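Long-range contacts in endoribonuclease (Porcine reproductive and respiratory syndrome virus, PDB 5DA1), which cleaves RNA as a dimerization-dependent viral endoribonuclease, probably degrading polyuridine tracts, and antagonises beta interferon: residues P56-S61 with G93-L98; T138-C143 with G169-A174; V160-V165 with V175-D180. One frame throughout, in Å; residues are numbered along the deposited sequence.

Contact 1 (P56-S61 with G93-L98); sequences PIHKYS and GEAQVL
Y60 meets V97, Q96 and A95 along the start of its side chain. Its CB lies 3.2 Å from Q96 O, and CG rests near the same carbonyl. CG is anti to the carbonyl carbon of Y60 (chi1 -52°), which turns the ring toward A95-V97. CD1 touches V97 CB at 3.7 Å, and the two side chains meet at a slant. CD2 meets A95 CB at 3.9 Å. One bond further out, CE1 is 4.2 Å from V97 CB, and there the contact fades toward the hydroxyl end.

The methyl of A95 also serves H58. A95 CB sits over one face of the imidazole, 3.6 Å from its centroid and 15° off the ring normal. This is a CH-pi contact. A95 CB thus touches both rings, H58 over a face and Y60 at CD2. Y60 N lies in the imidazole plane at its edge and gives H58 ND1 a weak hydrogen bond (3.4 Å). H58 NE2 is 4.3 Å from E94 OE2, near but not in contact. On the strand, Q96 NE2 donates to E94 O at 2.6 Å, tilted 34° from the carbonyl plane.

No hydrogen bond joins the two segments. P56-S61 belongs to the loop between strands 49-53 and 62-65, and S61 OG bonds to T88 OG1. Strand 94-96 pairs antiparallel with strand 83-91, where Q96 bonds K89 through the backbone and A95 packs on F90. The loop thus lies against the strand 94-96 of a mixed sheet.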
ATOM      1  N   PRO A  56      19.004 -29.401 -12.321  1.00 69.34           N
ATOM      2  CA  PRO A  56      19.431 -29.866 -11.002  1.00 70.15           C
ATOM      3  C   PRO A  56      20.911 -30.214 -10.886  1.00 71.09           C
ATOM      4  O   PRO A  56      21.616 -30.287 -11.889  1.00 71.25           O
ATOM      5  CB  PRO A  56      18.580 -31.125 -10.781  1.00 69.82           C
ATOM      6  CG  PRO A  56      18.260 -31.579 -12.110  1.00 69.56           C
ATOM      7  CD  PRO A  56      18.040 -30.334 -12.916  1.00 69.47           C
ATOM      8  N   ILE A  57      21.376 -30.373  -9.653  1.00 72.23           N
ATOM      9  CA  ILE A  57      22.643 -31.028  -9.403  1.00 73.37           C
ATOM     10  C   ILE A  57      22.490 -31.885  -8.188  1.00 74.46           C
ATOM     11  O   ILE A  57      23.423 -31.985  -7.394  1.00 74.69           O
ATOM     12  CB  ILE A  57      23.854 -30.080  -9.094  1.00 73.38           C
ATOM     13  CG1 ILE A  57      23.478 -28.561  -9.050  1.00 72.14           C
ATOM     14  CG2 ILE A  57      25.114 -30.556  -9.924  1.00 73.19           C
ATOM     15  CD1 ILE A  57      23.427 -27.832 -10.401  1.00 69.63           C
ATOM     16  N   HIS A  58      21.329 -32.497  -7.999  1.00 75.78           N
ATOM     17  CA  HIS A  58      21.245 -33.352  -6.836  1.00 77.54           C
ATOM     18  C   HIS A  58      19.964 -34.070  -6.549  1.00 78.66           C
ATOM     19  O   HIS A  58      18.902 -33.750  -7.079  1.00 78.49           O
ATOM     20  CB  HIS A  58      21.610 -32.554  -5.599  1.00 77.24           C
ATOM     21  CG  HIS A  58      22.521 -33.278  -4.679  1.00 77.01           C
ATOM     22  ND1 HIS A  58      22.059 -34.028  -3.618  1.00 77.77           N
ATOM     23  CD2 HIS A  58      23.869 -33.369  -4.653  1.00 76.39           C
ATOM     24  CE1 HIS A  58      23.088 -34.545  -2.971  1.00 78.03           C
ATOM     25  NE2 HIS A  58      24.198 -34.157  -3.578  1.00 78.38           N
ATOM     26  N   LYS A  59      20.102 -35.047  -5.658  1.00 80.44           N
ATOM     27  CA  LYS A  59      18.972 -35.796  -5.128  1.00 82.07           C
ATOM     28  C   LYS A  59      18.050 -34.784  -4.439  1.00 82.29           C
ATOM     29  O   LYS A  59      16.813 -34.877  -4.547  1.00 82.70           O
ATOM     30  CB  LYS A  59      19.432 -36.915  -4.160  1.00 82.07           C
ATOM     31  CG  LYS A  59      18.468 -38.135  -4.097  1.00 84.01           C
ATOM     32  CD  LYS A  59      18.645 -39.011  -2.818  1.00 86.99           C
ATOM     33  CE  LYS A  59      20.106 -39.487  -2.616  1.00 88.26           C
ATOM     34  NZ  LYS A  59      20.344 -40.191  -1.320  1.00 88.46           N
ATOM     35  N   TYR A  60      18.673 -33.783  -3.805  1.00 82.09           N
ATOM     36  CA  TYR A  60      17.973 -32.818  -2.947  1.00 81.51           C
ATOM     37  C   TYR A  60      17.623 -31.487  -3.612  1.00 80.10           C
ATOM     38  O   TYR A  60      16.927 -30.667  -2.997  1.00 80.21           O
ATOM     39  CB  TYR A  60      18.786 -32.580  -1.674  1.00 82.51           C
ATOM     40  CG  TYR A  60      19.174 -33.869  -0.967  1.00 85.47           C
ATOM     41  CD1 TYR A  60      18.213 -34.620  -0.265  1.00 88.27           C
ATOM     42  CD2 TYR A  60      20.482 -34.343  -1.011  1.00 86.77           C
ATOM     43  CE1 TYR A  60      18.546 -35.799   0.376  1.00 89.02           C
ATOM     44  CE2 TYR A  60      20.825 -35.521  -0.375  1.00 89.44           C
ATOM     45  CZ  TYR A  60      19.851 -36.242   0.322  1.00 89.51           C
ATOM     46  OH  TYR A  60      20.181 -37.407   0.965  1.00 90.55           O
ATOM     47  N   SER A  61      18.103 -31.281  -4.847  1.00 78.14           N
ATOM     48  CA  SER A  61      17.744 -30.110  -5.666  1.00 76.50           C
ATOM     49  C   SER A  61      16.229 -30.029  -5.936  1.00 75.17           C
ATOM     50  O   SER A  61      15.677 -30.877  -6.635  1.00 74.76           O
ATOM     51  CB  SER A  61      18.510 -30.121  -6.999  1.00 76.71           C
ATOM     52  OG  SER A  61      19.906 -29.956  -6.803  1.00 76.91           O
ATOM     53  N   GLY A  93      29.207 -27.912   3.342  1.00 78.10           N
ATOM     54  CA  GLY A  93      29.642 -28.597   2.136  1.00 77.96           C
ATOM     55  C   GLY A  93      28.708 -29.684   1.654  1.00 78.19           C
ATOM     56  O   GLY A  93      28.915 -30.225   0.565  1.00 77.78           O
ATOM     57  N   GLU A  94      27.681 -30.010   2.440  1.00 78.46           N
ATOM     58  CA  GLU A  94      26.815 -31.139   2.081  1.00 79.29           C
ATOM     59  C   GLU A  94      25.327 -30.817   1.855  1.00 78.83           C
ATOM     60  O   GLU A  94      24.622 -30.394   2.773  1.00 79.01           O
ATOM     61  CB  GLU A  94      26.997 -32.312   3.064  1.00 79.72           C
ATOM     62  CG  GLU A  94      26.615 -33.689   2.468  1.00 83.10           C
ATOM     63  CD  GLU A  94      27.261 -33.962   1.081  1.00 86.75           C
ATOM     64  OE1 GLU A  94      28.489 -34.276   1.032  1.00 86.54           O
ATOM     65  OE2 GLU A  94      26.529 -33.868   0.052  1.00 87.16           O
ATOM     66  N   ALA A  95      24.866 -31.053   0.625  1.00 78.26           N
ATOM     67  CA  ALA A  95      23.450 -30.903   0.225  1.00 77.56           C
ATOM     68  C   ALA A  95      22.407 -31.354   1.260  1.00 77.05           C
ATOM     69  O   ALA A  95      22.601 -32.357   1.947  1.00 77.22           O
ATOM     70  CB  ALA A  95      23.203 -31.615  -1.106  1.00 77.62           C
ATOM     71  N   GLN A  96      21.300 -30.602   1.336  1.00 76.51           N
ATOM     72  CA  GLN A  96      20.197 -30.802   2.298  1.00 75.51           C
ATOM     73  C   GLN A  96      18.847 -30.936   1.619  1.00 74.66           C
ATOM     74  O   GLN A  96      18.593 -30.354   0.568  1.00 74.68           O
ATOM     75  CB  GLN A  96      20.092 -29.624   3.255  1.00 75.61           C
ATOM     76  CG  GLN A  96      21.336 -29.322   4.039  1.00 76.63           C
ATOM     77  CD  GLN A  96      21.729 -30.453   4.946  1.00 77.65           C
ATOM     78  OE1 GLN A  96      20.999 -30.810   5.880  1.00 77.70           O
ATOM     79  NE2 GLN A  96      22.901 -31.022   4.685  1.00 77.84           N
ATOM     80  N   VAL A  97      17.963 -31.680   2.254  1.00 73.79           N
ATOM     81  CA  VAL A  97      16.634 -31.876   1.717  1.00 72.92           C
ATOM     82  C   VAL A  97      15.786 -30.627   1.992  1.00 72.04           C
ATOM     83  O   VAL A  97      15.670 -30.180   3.133  1.00 71.96           O
ATOM     84  CB  VAL A  97      15.977 -33.157   2.305  1.00 73.29           C
ATOM     85  CG1 VAL A  97      16.408 -33.376   3.781  1.00 72.58           C
ATOM     86  CG2 VAL A  97      14.434 -33.129   2.126  1.00 72.94           C
ATOM     87  N   LEU A  98      15.208 -30.061   0.938  1.00 70.77           N
ATOM     88  CA  LEU A  98      14.378 -28.871   1.081  1.00 69.24           C
ATOM     89  C   LEU A  98      12.904 -29.239   1.220  1.00 68.42           C
ATOM     90  O   LEU A  98      12.423 -30.140   0.522  1.00 68.46           O
ATOM     91  CB  LEU A  98      14.587 -27.944  -0.113  1.00 68.91           C
ATOM     92  CG  LEU A  98      15.910 -27.200  -0.119  1.00 67.60           C
ATOM     93  CD1 LEU A  98      16.181 -26.731  -1.520  1.00 67.46           C
ATOM     94  CD2 LEU A  98      15.904 -26.039   0.871  1.00 65.75           C
TER

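Contact 2 (T138-C143 with G169-A174); sequences TTVGGC and GKAAKA
A171 points its methyl at strand 139-141. Its CB lies 3.6 Å from V140 CG2 and 3.4 Å from T138 O. T138 O also takes a weak hydrogen bond from A172 N (3.4 Å).

Strands 139-141 and 171-173 run at 59° to each other, 4.8 Å apart at closest approach. Opposite S167 the second strand carries two residues, K170 and A171, in a classic beta bulge. The bulge belongs to the hairpin 161-167/171-178 of the EndoU-type endoribonuclease domain. K173, two residues beyond the bulge, is predicted to be an active-site residue.

The side chain of K173 lies at about a right angle to those of T139 and V140. The lysine is modelled bent at chi2 (48°) and chi3 (46°), turning its end back toward A172 beside V140. The model sets its CD and CE closer to V140 than atoms can sit. The exact path of the outer lysine chain is therefore doubtful, including its approach to CG2 of T139.

V140 packs further on V135, V165 and Y150. G1 of the second subunit packs on T138, and S2 of that subunit on A172.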
ATOM      1  N   THR A 138     -20.296  -1.194   6.140  1.00 61.22           N
ATOM      2  CA  THR A 138     -19.084  -0.468   6.453  1.00 60.88           C
ATOM      3  C   THR A 138     -17.828  -1.357   6.334  1.00 60.86           C
ATOM      4  O   THR A 138     -16.702  -0.869   6.461  1.00 61.30           O
ATOM      5  CB  THR A 138     -19.269   0.221   7.860  1.00 61.04           C
ATOM      6  OG1 THR A 138     -19.376   1.630   7.672  1.00 60.99           O
ATOM      7  CG2 THR A 138     -18.168  -0.076   8.891  1.00 60.43           C
ATOM      8  N   THR A 139     -18.024  -2.641   6.033  1.00 60.00           N
ATOM      9  CA  THR A 139     -16.933  -3.603   6.008  1.00 59.23           C
ATOM     10  C   THR A 139     -16.724  -4.253   4.649  1.00 58.47           C
ATOM     11  O   THR A 139     -17.674  -4.772   4.059  1.00 58.63           O
ATOM     12  CB  THR A 139     -17.191  -4.749   6.997  1.00 59.70           C
ATOM     13  OG1 THR A 139     -18.053  -4.291   8.049  1.00 59.60           O
ATOM     14  CG2 THR A 139     -15.842  -5.271   7.575  1.00 59.99           C
ATOM     15  N   VAL A 140     -15.472  -4.234   4.183  1.00 57.08           N
ATOM     16  CA  VAL A 140     -14.984  -5.019   3.044  1.00 55.72           C
ATOM     17  C   VAL A 140     -14.317  -6.275   3.556  1.00 54.81           C
ATOM     18  O   VAL A 140     -13.632  -6.250   4.558  1.00 54.79           O
ATOM     19  CB  VAL A 140     -13.858  -4.286   2.290  1.00 55.42           C
ATOM     20  CG1 VAL A 140     -13.062  -5.255   1.429  1.00 56.27           C
ATOM     21  CG2 VAL A 140     -14.391  -3.159   1.451  1.00 56.20           C
ATOM     22  N   GLY A 141     -14.477  -7.380   2.854  1.00 54.00           N
ATOM     23  CA  GLY A 141     -13.646  -8.527   3.148  1.00 52.83           C
ATOM     24  C   GLY A 141     -13.317  -9.280   1.889  1.00 52.02           C
ATOM     25  O   GLY A 141     -13.784  -8.932   0.811  1.00 52.25           O
ATOM     26  N   GLY A 142     -12.515 -10.323   2.034  1.00 51.16           N
ATOM     27  CA  GLY A 142     -12.273 -11.246   0.962  1.00 50.09           C
ATOM     28  C   GLY A 142     -11.451 -10.702  -0.180  1.00 49.81           C
ATOM     29  O   GLY A 142     -11.647 -11.109  -1.307  1.00 50.54           O
ATOM     30  N   CYS A 143     -10.522  -9.801   0.081  1.00 49.05           N
ATOM     31  CA  CYS A 143      -9.638  -9.381  -0.987  1.00 49.20           C
ATOM     32  C   CYS A 143      -8.198  -9.775  -0.651  1.00 48.19           C
ATOM     33  O   CYS A 143      -7.349  -8.941  -0.298  1.00 48.66           O
ATOM     34  CB  CYS A 143      -9.811  -7.899  -1.240  1.00 49.87           C
ATOM     35  SG  CYS A 143     -10.184  -6.975   0.263  1.00 54.46           S
ATOM     36  N   GLY A 169     -15.685   5.607  -0.168  1.00 45.76           N
ATOM     37  CA  GLY A 169     -16.984   6.170   0.122  1.00 47.24           C
ATOM     38  C   GLY A 169     -17.907   5.205   0.836  1.00 48.42           C
ATOM     39  O   GLY A 169     -18.902   5.645   1.391  1.00 48.91           O
ATOM     40  N   LYS A 170     -17.573   3.911   0.856  1.00 49.42           N
ATOM     41  CA  LYS A 170     -18.492   2.850   1.326  1.00 50.91           C
ATOM     42  C   LYS A 170     -17.974   2.040   2.513  1.00 50.67           C
ATOM     43  O   LYS A 170     -18.634   1.939   3.542  1.00 50.21           O
ATOM     44  CB  LYS A 170     -18.787   1.858   0.188  1.00 51.68           C
ATOM     45  CG  LYS A 170     -19.343   2.478  -1.081  1.00 54.68           C
ATOM     46  CD  LYS A 170     -20.850   2.229  -1.193  1.00 60.78           C
ATOM     47  CE  LYS A 170     -21.529   3.315  -2.038  1.00 63.29           C
ATOM     48  NZ  LYS A 170     -20.734   3.516  -3.287  1.00 64.79           N
ATOM     49  N   ALA A 171     -16.802   1.435   2.335  1.00 51.04           N
ATOM     50  CA  ALA A 171     -16.209   0.569   3.348  1.00 51.20           C
ATOM     51  C   ALA A 171     -14.668   0.717   3.489  1.00 51.39           C
ATOM     52  O   ALA A 171     -14.006   1.314   2.613  1.00 51.90           O
ATOM     53  CB  ALA A 171     -16.604  -0.853   3.053  1.00 50.34           C
ATOM     54  N   ALA A 172     -14.114   0.181   4.585  1.00 51.11           N
ATOM     55  CA  ALA A 172     -12.658   0.134   4.813  1.00 51.73           C
ATOM     56  C   ALA A 172     -12.266  -0.990   5.786  1.00 52.58           C
ATOM     57  O   ALA A 172     -13.067  -1.323   6.681  1.00 53.74           O
ATOM     58  CB  ALA A 172     -12.184   1.449   5.369  1.00 51.56           C
ATOM     59  N   LYS A 173     -11.061  -1.574   5.635  1.00 52.46           N
ATOM     60  CA  LYS A 173     -10.504  -2.532   6.627  1.00 52.56           C
ATOM     61  C   LYS A 173      -9.075  -2.251   6.914  1.00 51.46           C
ATOM     62  O   LYS A 173      -8.250  -2.185   5.990  1.00 51.84           O
ATOM     63  CB  LYS A 173     -10.526  -3.983   6.129  1.00 53.82           C
ATOM     64  CG  LYS A 173     -11.804  -4.778   6.393  1.00 58.02           C
ATOM     65  CD  LYS A 173     -13.064  -3.966   5.981  1.00 65.49           C
ATOM     66  CE  LYS A 173     -12.870  -3.317   4.563  1.00 67.46           C
ATOM     67  NZ  LYS A 173     -13.731  -2.122   4.251  1.00 65.62           N
ATOM     68  N   ALA A 174      -8.766  -2.154   8.194  1.00 50.03           N
ATOM     69  CA  ALA A 174      -7.416  -1.858   8.621  1.00 48.80           C
ATOM     70  C   ALA A 174      -6.455  -2.983   8.208  1.00 47.93           C
ATOM     71  O   ALA A 174      -5.300  -2.749   7.823  1.00 47.89           O
ATOM     72  CB  ALA A 174      -7.378  -1.597  10.139  1.00 48.20           C
TER

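Contact 3 (V160-V165 with V175-D180); sequences VAVVGV and VCTLTD
A161 and L178 form an antiparallel hydrogen-bonded pair, and each uses both its backbone N and its O. A161 N donates to L178 O at 2.9 Å. L178 N donates to A161 O at 2.8 Å, with an N-H...O angle of 133°. A161 O also has a CA-H...O contact with T177 CA at 3.5 Å. Two residues further on, V163 N gives a straighter bond to C176 O (2.8 Å, 168°). C176 O has its own CA-H...O contact with V162 CA at 3.3 Å. V162 and T177, between A161/L178 and the V163 N to C176 O bond, form a non-hydrogen-bonded pair.

T177 O and OG1 have partners outside the two segments. T177 O takes a hydrogen bond from ND1 of H144, a predicted active-site residue, and T177 OG1 has a weak one with F220 O. D180 O is bonded by T105 OG1 and R107 NH2, and D180 OD2 by I108 N. G164 N bonds to S74 OG of the second subunit.

A161, V163, C176 and L178 share one face of the sheet, where A161 CB touches L178 CD2 at 3.9 Å. V162 and T177 face the other way. C176 and V165 meet CB to CB at 4.2 Å. V162 CG1 touches V175 CG1 at 4.0 Å.

The strands run at 136°. This is a twisted beta hairpin of the EndoU-type nuclease domain, and T177 links it directly to H144.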
ATOM      1  N   VAL A 160       3.546 -12.995   2.481  1.00 38.64           N
ATOM      2  CA  VAL A 160       2.221 -12.601   2.998  1.00 37.46           C
ATOM      3  C   VAL A 160       2.278 -11.113   3.348  1.00 37.02           C
ATOM      4  O   VAL A 160       2.867 -10.709   4.337  1.00 36.51           O
ATOM      5  CB  VAL A 160       1.771 -13.495   4.193  1.00 37.38           C
ATOM      6  CG1 VAL A 160       0.323 -13.273   4.513  1.00 36.59           C
ATOM      7  CG2 VAL A 160       1.960 -14.939   3.849  1.00 35.67           C
ATOM      8  N   ALA A 161       1.694 -10.307   2.475  1.00 37.57           N
ATOM      9  CA  ALA A 161       1.647  -8.849   2.636  1.00 37.77           C
ATOM     10  C   ALA A 161       0.399  -8.465   3.398  1.00 37.97           C
ATOM     11  O   ALA A 161      -0.666  -9.037   3.176  1.00 38.60           O
ATOM     12  CB  ALA A 161       1.626  -8.178   1.290  1.00 36.72           C
ATOM     13  N   VAL A 162       0.534  -7.482   4.270  1.00 38.33           N
ATOM     14  CA  VAL A 162      -0.605  -6.906   4.975  1.00 38.57           C
ATOM     15  C   VAL A 162      -0.865  -5.486   4.469  1.00 38.69           C
ATOM     16  O   VAL A 162       0.040  -4.636   4.461  1.00 38.82           O
ATOM     17  CB  VAL A 162      -0.361  -6.895   6.508  1.00 38.58           C
ATOM     18  CG1 VAL A 162      -1.496  -6.223   7.210  1.00 39.70           C
ATOM     19  CG2 VAL A 162      -0.161  -8.334   7.051  1.00 38.02           C
ATOM     20  N   VAL A 163      -2.100  -5.230   4.052  1.00 38.68           N
ATOM     21  CA  VAL A 163      -2.512  -3.885   3.644  1.00 38.54           C
ATOM     22  C   VAL A 163      -3.867  -3.459   4.211  1.00 39.33           C
ATOM     23  O   VAL A 163      -4.697  -4.302   4.543  1.00 39.77           O
ATOM     24  CB  VAL A 163      -2.589  -3.774   2.141  1.00 38.03           C
ATOM     25  CG1 VAL A 163      -1.221  -3.990   1.560  1.00 39.05           C
ATOM     26  CG2 VAL A 163      -3.598  -4.776   1.575  1.00 36.49           C
ATOM     27  N   GLY A 164      -4.086  -2.147   4.323  1.00 39.47           N
ATOM     28  CA  GLY A 164      -5.409  -1.628   4.569  1.00 39.62           C
ATOM     29  C   GLY A 164      -6.141  -1.732   3.251  1.00 40.23           C
ATOM     30  O   GLY A 164      -5.502  -1.782   2.200  1.00 40.06           O
ATOM     31  N   VAL A 165      -7.475  -1.754   3.281  1.00 40.50           N
ATOM     32  CA  VAL A 165      -8.239  -2.015   2.055  1.00 40.40           C
ATOM     33  C   VAL A 165      -9.511  -1.114   1.913  1.00 40.49           C
ATOM     34  O   VAL A 165     -10.081  -0.695   2.924  1.00 41.65           O
ATOM     35  CB  VAL A 165      -8.478  -3.501   1.999  1.00 40.38           C
ATOM     36  CG1 VAL A 165      -9.917  -3.821   2.131  1.00 41.55           C
ATOM     37  CG2 VAL A 165      -7.834  -4.094   0.797  1.00 39.33           C
ATOM     38  N   VAL A 175      -6.945  -4.203   8.251  1.00 46.46           N
ATOM     39  CA  VAL A 175      -6.038  -5.284   8.120  1.00 45.96           C
ATOM     40  C   VAL A 175      -6.559  -6.264   7.125  1.00 46.29           C
ATOM     41  O   VAL A 175      -7.663  -6.779   7.243  1.00 46.93           O
ATOM     42  CB  VAL A 175      -5.744  -5.979   9.478  1.00 46.15           C
ATOM     43  CG1 VAL A 175      -4.837  -7.197   9.260  1.00 44.72           C
ATOM     44  CG2 VAL A 175      -5.096  -4.984  10.464  1.00 44.39           C
ATOM     45  N   CYS A 176      -5.744  -6.524   6.123  1.00 46.12           N
ATOM     46  CA  CYS A 176      -6.109  -7.468   5.090  1.00 45.67           C
ATOM     47  C   CYS A 176      -4.840  -8.056   4.524  1.00 44.81           C
ATOM     48  O   CYS A 176      -3.829  -7.381   4.302  1.00 44.75           O
ATOM     49  CB  CYS A 176      -6.950  -6.797   4.015  1.00 46.04           C
ATOM     50  SG  CYS A 176      -7.408  -7.835   2.639  1.00 48.34           S
ATOM     51  N   THR A 177      -4.922  -9.345   4.291  1.00 43.83           N
ATOM     52  CA  THR A 177      -3.767 -10.168   4.240  1.00 42.61           C
ATOM     53  C   THR A 177      -3.826 -10.688   2.846  1.00 43.02           C
ATOM     54  O   THR A 177      -4.907 -11.033   2.350  1.00 44.07           O
ATOM     55  CB  THR A 177      -3.932 -11.230   5.318  1.00 42.30           C
ATOM     56  OG1 THR A 177      -2.716 -11.390   6.025  1.00 40.56           O
ATOM     57  CG2 THR A 177      -4.491 -12.537   4.787  1.00 41.03           C
ATOM     58  N   LEU A 178      -2.691 -10.720   2.177  1.00 42.46           N
ATOM     59  CA  LEU A 178      -2.730 -10.887   0.742  1.00 41.68           C
ATOM     60  C   LEU A 178      -1.479 -11.580   0.225  1.00 41.00           C
ATOM     61  O   LEU A 178      -0.400 -11.426   0.790  1.00 41.31           O
ATOM     62  CB  LEU A 178      -2.870  -9.478   0.160  1.00 41.92           C
ATOM     63  CG  LEU A 178      -2.562  -9.089  -1.272  1.00 42.09           C
ATOM     64  CD1 LEU A 178      -3.303  -7.823  -1.478  1.00 43.49           C
ATOM     65  CD2 LEU A 178      -1.087  -8.853  -1.450  1.00 41.65           C
ATOM     66  N   THR A 179      -1.626 -12.327  -0.853  1.00 40.05           N
ATOM     67  CA  THR A 179      -0.502 -12.929  -1.549  1.00 39.98           C
ATOM     68  C   THR A 179      -0.781 -12.944  -3.041  1.00 40.45           C
ATOM     69  O   THR A 179      -1.860 -12.585  -3.487  1.00 40.75           O
ATOM     70  CB  THR A 179      -0.258 -14.405  -1.138  1.00 39.94           C
ATOM     71  OG1 THR A 179      -1.208 -15.240  -1.786  1.00 38.47           O
ATOM     72  CG2 THR A 179      -0.345 -14.618   0.347  1.00 39.11           C
ATOM     73  N   ASP A 180       0.182 -13.399  -3.821  1.00 41.31           N
ATOM     74  CA  ASP A 180      -0.025 -13.497  -5.258  1.00 41.69           C
ATOM     75  C   ASP A 180       0.120 -14.915  -5.797  1.00 42.04           C
ATOM     76  O   ASP A 180       0.384 -15.078  -6.997  1.00 42.07           O
ATOM     77  CB  ASP A 180       0.905 -12.530  -6.003  1.00 41.96           C
ATOM     78  CG  ASP A 180       2.383 -12.928  -5.932  1.00 41.68           C
ATOM     79  OD1 ASP A 180       2.725 -14.024  -5.459  1.00 42.72           O
ATOM     80  OD2 ASP A 180       3.228 -12.140  -6.382  1.00 43.03           O
TER

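In the fold
Contacts 2 and 3 are neighbours, with centres 13 Å apart, and both use strand 171-178. They touch: K173 O lies 2.9 Å from V165 N, a probable hydrogen bond, and V140 CG1 packs 3.5 Å from V165 CG1. Their segments alternate along the chain. Together they lie beside the predicted active site. Side chain to side chain, K173 of contact 2 is about 8 Å from H144, which contact 3 reaches through T177, and V140 is about 9 Å from H129. Both contacts also touch the second subunit. Contact 1 stands apart on the opposite side of the chain's centre. Its nearest atoms are about 29 Å from contact 2 and about 18 Å from contact 3.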